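Local coordinates for periplasmic oligopeptide-binding protein (Burkholderia pseudomallei, PDB 3ZS6), which probably serves as the periplasmic receptor that captures oligopeptides and delivers them to an ABC transporter for uptake, at residues A[20-24]-A[97-101]; A[101-107]-A[406-410]. All coordinates share one frame; numbering follows the deposited sequence.

How the interactions relate
The two contacts follow one another along residues 97-107 and share Tyr-101; their centres lie 11 Å apart. In interaction 1 the Ser-99 hydroxyl ties 97-101 to the backbone of loop 20-24, which leads into helix 26-35. Interaction 2 then reaches from 101-107 to the end of strand 401-407, which belongs to a mixed sheet, probably across the cleft that closes on the ligand in this family. The bound peptide lies beside both: Glu-24 and Phe-407 give it backbone bonds, and Asp-409 and, weakly, Tyr-101 bond its backbone through their side chains. Interaction 2 is the deeper, its centre about 8 Å from the centre of the chain against about 13 Å for interaction 1.

Interaction 1. Residues A[20-24]-A[97-101]; sequences PAHIE and TGSKY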
ATOM      1  N   PRO A  20      -9.202   4.641  10.779  1.00 11.74           N
ATOM      2  CA  PRO A  20      -8.408   3.429  10.538  1.00 12.03           C
ATOM      3  C   PRO A  20      -9.161   2.369   9.740  1.00 10.81           C
ATOM      4  O   PRO A  20      -8.540   1.656   8.955  1.00 13.19           O
ATOM      5  CB  PRO A  20      -8.105   2.926  11.952  1.00 13.00           C
ATOM      6  CG  PRO A  20      -8.009   4.193  12.750  1.00 15.38           C
ATOM      7  CD  PRO A  20      -9.065   5.116  12.165  1.00  8.38           C
ATOM      8  N   ALA A  21     -10.472   2.273   9.920  1.00 11.93           N
ATOM      9  CA  ALA A  21     -11.253   1.260   9.217  1.00 11.24           C
ATOM     10  C   ALA A  21     -11.416   1.540   7.721  1.00 18.22           C
ATOM     11  O   ALA A  21     -11.795   0.651   6.954  1.00 21.67           O
ATOM     12  CB  ALA A  21     -12.623   1.088   9.868  1.00 11.21           C
ATOM     13  N   HIS A  22     -11.141   2.770   7.305  1.00 15.81           N
ATOM     14  CA  HIS A  22     -11.317   3.125   5.901  1.00 16.71           C
ATOM     15  C   HIS A  22     -10.020   3.571   5.221  1.00 15.65           C
ATOM     16  O   HIS A  22     -10.034   4.044   4.084  1.00 12.82           O
ATOM     17  CB  HIS A  22     -12.421   4.173   5.769  1.00 14.36           C
ATOM     18  CG  HIS A  22     -13.743   3.699   6.287  1.00 16.28           C
ATOM     19  ND1 HIS A  22     -14.468   2.705   5.664  1.00 17.41           N
ATOM     20  CD2 HIS A  22     -14.449   4.047   7.388  1.00 20.71           C
ATOM     21  CE1 HIS A  22     -15.576   2.479   6.347  1.00 22.11           C
ATOM     22  NE2 HIS A  22     -15.589   3.278   7.399  1.00 18.14           N
ATOM     23  N   ILE A  23      -8.901   3.408   5.921  1.00 13.33           N
ATOM     24  CA  ILE A  23      -7.595   3.759   5.364  1.00 12.48           C
ATOM     25  C   ILE A  23      -7.100   2.661   4.411  1.00 10.16           C
ATOM     26  O   ILE A  23      -7.051   1.486   4.775  1.00 10.63           O
ATOM     27  CB  ILE A  23      -6.563   4.011   6.491  1.00 11.87           C
ATOM     28  CG1 ILE A  23      -6.901   5.324   7.208  1.00 14.18           C
ATOM     29  CG2 ILE A  23      -5.126   4.029   5.920  1.00  9.63           C
ATOM     30  CD1 ILE A  23      -5.991   5.664   8.406  1.00 13.27           C
ATOM     31  N   GLU A  24      -6.750   3.044   3.189  1.00  9.48           N
ATOM     32  CA  GLU A  24      -6.343   2.077   2.172  1.00 10.85           C
ATOM     33  C   GLU A  24      -4.977   2.374   1.565  1.00 12.88           C
ATOM     34  O   GLU A  24      -4.338   1.477   1.008  1.00 12.28           O
ATOM     35  CB  GLU A  24      -7.321   2.080   0.989  1.00 11.34           C
ATOM     36  CG  GLU A  24      -8.727   1.643   1.259  1.00 19.78           C
ATOM     37  CD  GLU A  24      -9.544   1.648  -0.018  1.00 18.79           C
ATOM     38  OE1 GLU A  24      -9.231   0.847  -0.931  1.00 15.69           O
ATOM     39  OE2 GLU A  24     -10.490   2.455  -0.108  1.00 16.06           O
ATOM     40  N   THR A  97     -19.682  -2.267   8.571  1.00 19.30           N
ATOM     41  CA  THR A  97     -18.753  -1.137   8.593  1.00 16.87           C
ATOM     42  C   THR A  97     -18.371  -0.696   7.178  1.00 18.84           C
ATOM     43  O   THR A  97     -18.101   0.481   6.936  1.00 21.07           O
ATOM     44  CB  THR A  97     -17.464  -1.480   9.371  1.00 16.50           C
ATOM     45  OG1 THR A  97     -17.788  -1.842  10.722  1.00 16.40           O
ATOM     46  CG2 THR A  97     -16.504  -0.294   9.372  1.00 14.53           C
ATOM     47  N   GLY A  98     -18.325  -1.647   6.249  1.00 15.79           N
ATOM     48  CA  GLY A  98     -17.984  -1.341   4.869  1.00 21.93           C
ATOM     49  C   GLY A  98     -16.514  -1.026   4.618  1.00 22.65           C
ATOM     50  O   GLY A  98     -16.188  -0.275   3.697  1.00 23.58           O
ATOM     51  N   SER A  99     -15.618  -1.587   5.428  1.00 13.85           N
ATOM     52  CA  SER A  99     -14.179  -1.402   5.188  1.00 16.28           C
ATOM     53  C   SER A  99     -13.739  -2.032   3.869  1.00 19.51           C
ATOM     54  O   SER A  99     -14.142  -3.148   3.540  1.00 15.49           O
ATOM     55  CB  SER A  99     -13.341  -2.011   6.306  1.00 14.07           C
ATOM     56  OG  SER A  99     -11.947  -1.823   6.048  1.00 13.11           O
ATOM     57  N   LYS A 100     -12.895  -1.321   3.132  1.00 15.17           N
ATOM     58  CA  LYS A 100     -12.252  -1.889   1.951  1.00 20.78           C
ATOM     59  C   LYS A 100     -10.928  -2.567   2.300  1.00 18.98           C
ATOM     60  O   LYS A 100     -10.215  -3.038   1.414  1.00 17.29           O
ATOM     61  CB  LYS A 100     -12.022  -0.812   0.882  1.00 20.26           C
ATOM     62  CG  LYS A 100     -13.300  -0.333   0.202  1.00 19.03           C
ATOM     63  CD  LYS A 100     -13.992  -1.493  -0.493  1.00 28.33           C
ATOM     64  CE  LYS A 100     -15.071  -1.015  -1.465  1.00 28.55           C
ATOM     65  NZ  LYS A 100     -15.693  -2.165  -2.199  1.00 28.05           N
ATOM     66  N   TYR A 101     -10.591  -2.615   3.588  1.00 13.71           N
ATOM     67  CA  TYR A 101      -9.311  -3.192   3.991  1.00 16.51           C
ATOM     68  C   TYR A 101      -9.437  -4.321   4.996  1.00 13.31           C
ATOM     69  O   TYR A 101      -8.664  -4.398   5.946  1.00 22.24           O
ATOM     70  CB  TYR A 101      -8.358  -2.117   4.532  1.00 15.70           C
ATOM     71  CG  TYR A 101      -6.943  -2.241   3.988  1.00 15.26           C
ATOM     72  CD1 TYR A 101      -6.604  -1.675   2.763  1.00 11.46           C
ATOM     73  CD2 TYR A 101      -5.959  -2.932   4.685  1.00 10.93           C
ATOM     74  CE1 TYR A 101      -5.329  -1.779   2.254  1.00 14.74           C
ATOM     75  CE2 TYR A 101      -4.659  -3.043   4.181  1.00 11.13           C
ATOM     76  CZ  TYR A 101      -4.358  -2.456   2.960  1.00 12.62           C
ATOM     77  OH  TYR A 101      -3.094  -2.544   2.422  1.00 10.96           O
TER
HETATM   78  O   HOH W   1     -13.326   1.628   3.233  1.00 25.98           O
HETATM   79  O   HOH W   2     -18.013   3.302   8.908  1.00 30.03           O
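Ser-99 holds its OG opposite the backbone N (chi1 180°), which carries the hydroxyl across to Ala-21, while His-22 turns its CG away from its own carbonyl carbon and so brings its ring to Thr-97 and Gly-98. The serine forms an ST turn: Ser-99 OG accepts from Tyr-101 N at 2.9 Å, with an N-H...O angle of 159°, and donates to Ala-21 O at 2.6 Å. That donor lies in the carbonyl plane, at a C=O...OG angle of 155°. Serine suits the place because one small hydroxyl both shapes its own loop and joins it to the loop 20-24, 73 residues earlier.

The imidazole works through its edge. Thr-97 O lies near the ring plane, 3.3 Å from His-22 CE1, and both ring nitrogens meet waters in that plane. The water 2.9 Å from His-22 ND1 accepts from Lys-100 N at 3.0 Å and makes a weak bond to Gly-98 O; a second water is held by His-22 NE2 and bonds only weakly to Thr-97 O. Gly-98 has a positive phi, readily adopted by glycine, at the bend between these carbonyls. Ala-21 CB lies above one face of the imidazole, offset toward its rim, and also touches Thr-97 CG2 at 4.1 Å.

Glu-24 and Lys-100 lie alongside each other without pairing their charges. Lys-100 offers its CB to the carboxylate while its amine leads away, and Glu-24 OE1 is held by His-395 and Gln-426. The buried carboxylate thus has polar partners; the peptide hydrogen-bonds the backbone of the same residue. Tyr-101, whose hydroxyl is bonded to Asp-409, sets its CE1 3.6 Å from Glu-24 O.

Interaction 2. Residues A[101-107]-A[406-410]; sequences YTILVEF and WFADY
Tyr-101 and Asp-409 approach from opposite directions, and the phenol donates a hydrogen bond to the carboxylate, Tyr-101 OH lying a very short 2.5 Å from Asp-409 OD2. Loop 101-107 here meets the end of strand 401-407 beside the bound peptide, consistent with the ligand cleft of this solute-binding family. The acceptor is at the edge of the tyrosine ring, near its plane, although ring and carboxylate planes are turned 53° apart. Asp-409 suits the spot because its short side chain, with CG beside the backbone N, points at the hydroxyl. Apolar groups pack beside the bond. Ile-103 CD1 sits 3.6 Å above one face of the Tyr-101 ring, toward its rim, and also touches the indole edge at Trp-406 CH2, 3.8 Å away. Trp-406 CH2 also lies 3.2 Å from Tyr-101 OH.

Tyr-410 adds a second aromatic patch. Its CG is wedged between its backbone N and carbonyl carbon (chi1 48°), and Tyr-410 OH reaches Phe-107 CZ at 3.5 Å. Leu-104 CD2 meets the edge of the Tyr-410 ring, and Leu-148 packs there too.

Asp-409 OD1 bonds the peptide backbone, so the carboxylate oxygens divide the work: the phenol bond on OD2 probably fixes the group's rotation and helps stabilise its negative charge.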
ATOM      1  N   TYR A 101     -10.591  -2.615   3.588  1.00 13.71           N
ATOM      2  CA  TYR A 101      -9.311  -3.192   3.991  1.00 16.51           C
ATOM      3  C   TYR A 101      -9.437  -4.321   4.996  1.00 13.31           C
ATOM      4  O   TYR A 101      -8.664  -4.398   5.946  1.00 22.24           O
ATOM      5  CB  TYR A 101      -8.358  -2.117   4.532  1.00 15.70           C
ATOM      6  CG  TYR A 101      -6.943  -2.241   3.988  1.00 15.26           C
ATOM      7  CD1 TYR A 101      -6.604  -1.675   2.763  1.00 11.46           C
ATOM      8  CD2 TYR A 101      -5.959  -2.932   4.685  1.00 10.93           C
ATOM      9  CE1 TYR A 101      -5.329  -1.779   2.254  1.00 14.74           C
ATOM     10  CE2 TYR A 101      -4.659  -3.043   4.181  1.00 11.13           C
ATOM     11  CZ  TYR A 101      -4.358  -2.456   2.960  1.00 12.62           C
ATOM     12  OH  TYR A 101      -3.094  -2.544   2.422  1.00 10.96           O
ATOM     13  N   THR A 102     -10.394  -5.216   4.775  1.00 15.27           N
ATOM     14  CA  THR A 102     -10.560  -6.367   5.661  1.00 19.30           C
ATOM     15  C   THR A 102      -9.413  -7.380   5.539  1.00 19.96           C
ATOM     16  O   THR A 102      -9.295  -8.293   6.352  1.00 16.38           O
ATOM     17  CB  THR A 102     -11.905  -7.080   5.411  1.00 20.17           C
ATOM     18  OG1 THR A 102     -12.010  -7.424   4.027  1.00 14.39           O
ATOM     19  CG2 THR A 102     -13.080  -6.175   5.796  1.00 13.85           C
ATOM     20  N   ILE A 103      -8.567  -7.217   4.525  1.00 23.22           N
ATOM     21  CA  ILE A 103      -7.495  -8.183   4.279  1.00 18.64           C
ATOM     22  C   ILE A 103      -6.576  -8.390   5.489  1.00 19.30           C
ATOM     23  O   ILE A 103      -6.139  -9.510   5.750  1.00 19.64           O
ATOM     24  CB  ILE A 103      -6.647  -7.814   3.039  1.00 16.81           C
ATOM     25  CG1 ILE A 103      -6.080  -6.396   3.179  1.00 21.08           C
ATOM     26  CG2 ILE A 103      -7.487  -7.952   1.753  1.00 19.37           C
ATOM     27  CD1 ILE A 103      -5.113  -5.995   2.075  1.00 16.97           C
ATOM     28  N   LEU A 104      -6.287  -7.321   6.230  1.00  9.10           N
ATOM     29  CA  LEU A 104      -5.366  -7.431   7.363  1.00 16.45           C
ATOM     30  C   LEU A 104      -5.928  -8.233   8.537  1.00 20.03           C
ATOM     31  O   LEU A 104      -5.185  -8.924   9.231  1.00 26.65           O
ATOM     32  CB  LEU A 104      -4.904  -6.047   7.851  1.00 18.47           C
ATOM     33  CG  LEU A 104      -3.862  -5.362   6.966  1.00 18.90           C
ATOM     34  CD1 LEU A 104      -3.369  -4.062   7.601  1.00 16.35           C
ATOM     35  CD2 LEU A 104      -2.705  -6.300   6.689  1.00 17.38           C
ATOM     36  N   VAL A 105      -7.236  -8.150   8.756  1.00 17.54           N
ATOM     37  CA  VAL A 105      -7.846  -8.881   9.859  1.00 25.12           C
ATOM     38  C   VAL A 105      -8.219 -10.294   9.413  1.00 20.63           C
ATOM     39  O   VAL A 105      -8.595 -11.144  10.216  1.00 20.05           O
ATOM     40  CB  VAL A 105      -9.080  -8.141  10.412  1.00 27.65           C
ATOM     41  CG1 VAL A 105     -10.281  -8.347   9.491  1.00 17.53           C
ATOM     42  CG2 VAL A 105      -9.388  -8.605  11.832  1.00 24.17           C
ATOM     43  N   GLU A 106      -8.073 -10.550   8.121  1.00 19.73           N
ATOM     44  CA  GLU A 106      -8.487 -11.824   7.548  1.00 26.75           C
ATOM     45  C   GLU A 106      -7.716 -13.016   8.121  1.00 24.74           C
ATOM     46  O   GLU A 106      -8.221 -14.141   8.115  1.00 24.57           O
ATOM     47  CB  GLU A 106      -8.356 -11.784   6.024  1.00 29.69           C
ATOM     48  CG  GLU A 106      -9.473 -12.478   5.274  1.00 39.49           C
ATOM     49  CD  GLU A 106      -9.387 -12.242   3.774  1.00 47.40           C
ATOM     50  OE1 GLU A 106      -9.635 -11.098   3.337  1.00 47.33           O
ATOM     51  OE2 GLU A 106      -9.062 -13.195   3.034  1.00 49.40           O
ATOM     52  N   PHE A 107      -6.503 -12.779   8.618  1.00 28.86           N
ATOM     53  CA  PHE A 107      -5.707 -13.868   9.192  1.00 37.79           C
ATOM     54  C   PHE A 107      -6.261 -14.298  10.550  1.00 36.45           C
ATOM     55  O   PHE A 107      -5.973 -15.396  11.030  1.00 37.15           O
ATOM     56  CB  PHE A 107      -4.234 -13.469   9.353  1.00 52.22           C
ATOM     57  CG  PHE A 107      -3.513 -13.224   8.058  1.00 63.51           C
ATOM     58  CD1 PHE A 107      -4.198 -13.185   6.854  1.00 72.62           C
ATOM     59  CD2 PHE A 107      -2.139 -13.036   8.048  1.00 65.97           C
ATOM     60  CE1 PHE A 107      -3.524 -12.955   5.663  1.00 75.48           C
ATOM     61  CE2 PHE A 107      -1.460 -12.810   6.863  1.00 69.79           C
ATOM     62  CZ  PHE A 107      -2.153 -12.769   5.669  1.00 73.61           C
ATOM     63  N   TRP A 406       0.970  -1.265  -5.728  1.00 14.31           N
ATOM     64  CA  TRP A 406       0.799  -1.807  -4.382  1.00 12.91           C
ATOM     65  C   TRP A 406       2.120  -1.762  -3.624  1.00 13.68           C
ATOM     66  O   TRP A 406       3.150  -2.202  -4.139  1.00 12.65           O
ATOM     67  CB  TRP A 406       0.296  -3.251  -4.479  1.00 10.14           C
ATOM     68  CG  TRP A 406      -0.027  -3.921  -3.172  1.00 12.27           C
ATOM     69  CD1 TRP A 406       0.745  -4.830  -2.503  1.00 15.93           C
ATOM     70  CD2 TRP A 406      -1.219  -3.761  -2.399  1.00 11.59           C
ATOM     71  NE1 TRP A 406       0.110  -5.241  -1.355  1.00 19.50           N
ATOM     72  CE2 TRP A 406      -1.103  -4.606  -1.270  1.00 16.01           C
ATOM     73  CE3 TRP A 406      -2.376  -2.985  -2.546  1.00  6.18           C
ATOM     74  CZ2 TRP A 406      -2.093  -4.687  -0.289  1.00 17.08           C
ATOM     75  CZ3 TRP A 406      -3.367  -3.074  -1.572  1.00 11.23           C
ATOM     76  CH2 TRP A 406      -3.217  -3.920  -0.459  1.00 18.03           C
ATOM     77  N   PHE A 407       2.080  -1.204  -2.416  1.00 12.29           N
ATOM     78  CA  PHE A 407       3.200  -1.226  -1.471  1.00  8.49           C
ATOM     79  C   PHE A 407       2.978  -2.362  -0.490  1.00 14.23           C
ATOM     80  O   PHE A 407       1.879  -2.506   0.062  1.00 16.60           O
ATOM     81  CB  PHE A 407       3.260   0.086  -0.673  1.00 12.56           C
ATOM     82  CG  PHE A 407       4.184   1.112  -1.258  1.00 22.98           C
ATOM     83  CD1 PHE A 407       3.785   1.895  -2.330  1.00 27.33           C
ATOM     84  CD2 PHE A 407       5.457   1.295  -0.734  1.00 31.10           C
ATOM     85  CE1 PHE A 407       4.639   2.839  -2.874  1.00 35.02           C
ATOM     86  CE2 PHE A 407       6.320   2.244  -1.271  1.00 30.64           C
ATOM     87  CZ  PHE A 407       5.909   3.014  -2.341  1.00 34.15           C
ATOM     88  N   ALA A 408       4.006  -3.173  -0.262  1.00 11.80           N
ATOM     89  CA  ALA A 408       3.891  -4.261   0.703  1.00 11.32           C
ATOM     90  C   ALA A 408       3.460  -3.717   2.068  1.00 15.80           C
ATOM     91  O   ALA A 408       3.961  -2.676   2.500  1.00  8.85           O
ATOM     92  CB  ALA A 408       5.224  -4.983   0.826  1.00 10.52           C
ATOM     93  N   ASP A 409       2.550  -4.419   2.744  1.00 11.83           N
ATOM     94  CA  ASP A 409       2.120  -4.037   4.097  1.00 13.70           C
ATOM     95  C   ASP A 409       3.035  -4.676   5.140  1.00 20.02           C
ATOM     96  O   ASP A 409       3.014  -4.307   6.319  1.00 13.29           O
ATOM     97  CB  ASP A 409       0.673  -4.477   4.368  1.00 10.64           C
ATOM     98  CG  ASP A 409      -0.355  -3.648   3.602  1.00 11.96           C
ATOM     99  OD1 ASP A 409      -0.063  -2.482   3.266  1.00 11.51           O
ATOM    100  OD2 ASP A 409      -1.457  -4.169   3.333  1.00 12.44           O
ATOM    101  N   TYR A 410       3.817  -5.652   4.687  1.00 15.96           N
ATOM    102  CA  TYR A 410       4.743  -6.398   5.527  1.00 18.05           C
ATOM    103  C   TYR A 410       5.625  -7.196   4.588  1.00 20.39           C
ATOM    104  O   TYR A 410       5.279  -7.378   3.420  1.00 18.59           O
ATOM    105  CB  TYR A 410       3.996  -7.335   6.481  1.00 14.11           C
ATOM    106  CG  TYR A 410       2.927  -8.178   5.822  1.00 13.64           C
ATOM    107  CD1 TYR A 410       3.232  -9.420   5.263  1.00 17.06           C
ATOM    108  CD2 TYR A 410       1.610  -7.734   5.751  1.00 21.06           C
ATOM    109  CE1 TYR A 410       2.246 -10.200   4.657  1.00 17.31           C
ATOM    110  CE2 TYR A 410       0.618  -8.500   5.145  1.00 20.89           C
ATOM    111  CZ  TYR A 410       0.943  -9.730   4.599  1.00 20.11           C
ATOM    112  OH  TYR A 410      -0.041 -10.490   4.002  1.00 21.45           O
TER